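Local structure of TolA protein (Vibrio cholerae, 4G7X) at residues Y55-L58 against I59-N62. The protein probably links the inner membrane to the outer envelope as part of the Tol-Pal system, with its C-terminal domain probably binding partner proteins. Residues are numbered along the deposited sequence; the frame is centred on the assembly and turned at random.
Sequences YTQL and IRQN
Gln57 reaches both Arg60 and Gln61 with its side-chain amide, three and four residues further along helix 38-62. CG of Gln57 stands anti to the backbone N (chi1 170°), and a bend at chi2 (68°) turns the amide along the helix toward these two residues. Its OE1 takes a weak, strongly bent hydrogen bond from NH2 of Arg60, with Gln57 OE1 2.6 Å from Arg60 NH2. Its NE2 gives a long, weak bond to OE1 of Gln61, and Gln57 NE2 also lies 3.3 Å from Gln61 CG. The planes of the Gln57 amide and the Arg60 guanidinium are 67° apart, so the two groups do not stack flat.

The Arg60 chain bends at chi3 and folds back over the preceding turn. One guanidinium face lies over Gln57 CA, which sits 3.6 Å above its plane and toward the rim. CG2 of Thr56 meets Arg60 NE at 3.9 Å. CD2 of Leu58 touches the Gln61 amide at NE2, 3.9 Å away.

In the backbone beneath, Ile59 N, Arg60 N and Gln61 N donate to the carbonyl oxygens of Tyr55, Thr56 and Gln57, four residues back in each case, with Arg60 N to Thr56 O at 2.9 Å. Ile59 CG1 lies against Tyr55 O at 3.3 Å.

The helix is amphipathic here. Arg60 and Gln61 are exposed, whereas Tyr55 and Ile59 are buried. Tyr55 hydrogen-bonds through OH to Pro116 O and meets Phe115 edge-to-face. Ile59 packs on Leu133 and Val135 of strand 130-135 and on Ala108 and Val109 of helix 99-110, joining the C-terminal part of helix 38-62 to the sheet and to helix 99-110.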
loop_
_atom_site.group_PDB
_atom_site.type_symbol
_atom_site.label_atom_id
_atom_site.label_comp_id
_atom_site.label_asym_id
_atom_site.label_seq_id
_atom_site.Cartn_x
_atom_site.Cartn_y
_atom_site.Cartn_z
ATOM N N TYR B 55 0.183 7.105 11.766
ATOM C CA TYR B 55 0.612 6.194 10.697
ATOM C C TYR B 55 2.043 5.707 10.886
ATOM O O TYR B 55 2.335 4.527 10.686
ATOM C CB TYR B 55 0.472 6.841 9.316
ATOM C CG TYR B 55 -0.926 7.269 8.917
ATOM C CD1 TYR B 55 -2.057 6.814 9.600
ATOM C CD2 TYR B 55 -1.112 8.108 7.824
ATOM C CE1 TYR B 55 -3.326 7.217 9.219
ATOM C CE2 TYR B 55 -2.378 8.504 7.428
ATOM C CZ TYR B 55 -3.478 8.056 8.128
ATOM O OH TYR B 55 -4.732 8.457 7.734
ATOM N N THR B 56 2.928 6.623 11.273
ATOM C CA THR B 56 4.338 6.316 11.486
ATOM C C THR B 56 4.505 5.313 12.635
ATOM O O THR B 56 5.315 4.385 12.543
ATOM C CB THR B 56 5.154 7.607 11.730
ATOM O OG1 THR B 56 4.936 8.530 10.651
ATOM C CG2 THR B 56 6.634 7.299 11.817
ATOM N N GLN B 57 3.711 5.481 13.692
ATOM C CA GLN B 57 3.703 4.544 14.817
ATOM C C GLN B 57 3.203 3.159 14.404
ATOM O O GLN B 57 3.777 2.145 14.805
ATOM C CB GLN B 57 2.883 5.108 15.989
ATOM C CG GLN B 57 2.596 4.129 17.127
ATOM C CD GLN B 57 3.828 3.727 17.923
ATOM O OE1 GLN B 57 4.851 4.412 17.912
ATOM N NE2 GLN B 57 3.727 2.607 18.630
ATOM N N LEU B 58 2.148 3.115 13.593
ATOM C CA LEU B 58 1.627 1.836 13.102
ATOM C C LEU B 58 2.683 1.073 12.304
ATOM O O LEU B 58 2.815 -0.144 12.447
ATOM C CB LEU B 58 0.360 2.034 12.266
ATOM C CG LEU B 58 -0.913 2.379 13.047
ATOM C CD1 LEU B 58 -2.016 2.822 12.097
ATOM C CD2 LEU B 58 -1.370 1.206 13.904
ATOM N N ILE B 59 3.435 1.796 11.480
ATOM C CA ILE B 59 4.506 1.191 10.688
ATOM C C ILE B 59 5.637 0.718 11.602
ATOM O O ILE B 59 6.118 -0.410 11.470
ATOM C CB ILE B 59 5.026 2.165 9.609
ATOM C CG1 ILE B 59 3.902 2.484 8.615
ATOM C CG2 ILE B 59 6.239 1.584 8.886
ATOM C CD1 ILE B 59 4.135 3.730 7.792
ATOM N N ARG B 60 6.034 1.571 12.545
ATOM C CA ARG B 60 7.103 1.243 13.493
ATOM C C ARG B 60 6.803 -0.003 14.328
ATOM O O ARG B 60 7.698 -0.815 14.577
ATOM C CB ARG B 60 7.411 2.439 14.403
ATOM C CG ARG B 60 8.300 3.491 13.759
ATOM C CD ARG B 60 8.811 4.508 14.774
ATOM N NE ARG B 60 7.811 5.526 15.094
ATOM C CZ ARG B 60 7.102 5.566 16.219
ATOM N NH1 ARG B 60 6.218 6.534 16.407
ATOM N NH2 ARG B 60 7.277 4.645 17.160
ATOM N N GLN B 61 5.549 -0.159 14.746
ATOM C CA GLN B 61 5.116 -1.330 15.518
ATOM C C GLN B 61 5.313 -2.655 14.781
ATOM O O GLN B 61 5.516 -3.694 15.409
ATOM C CB GLN B 61 3.649 -1.190 15.927
ATOM C CG GLN B 61 3.422 -0.276 17.118
ATOM C CD GLN B 61 1.968 -0.220 17.545
ATOM O OE1 GLN B 61 1.666 -0.128 18.736
ATOM N NE2 GLN B 61 1.057 -0.280 16.575
ATOM N N ASN B 62 5.245 -2.612 13.453
ATOM C CA ASN B 62 5.378 -3.807 12.625
ATOM C C ASN B 62 6.803 -4.029 12.133
ATOM O O ASN B 62 7.128 -5.089 11.598
ATOM C CB ASN B 62 4.422 -3.731 11.433
ATOM C CG ASN B 62 2.966 -3.807 11.847
ATOM O OD1 ASN B 62 2.170 -2.931 11.514
ATOM N ND2 ASN B 62 2.609 -4.857 12.578
#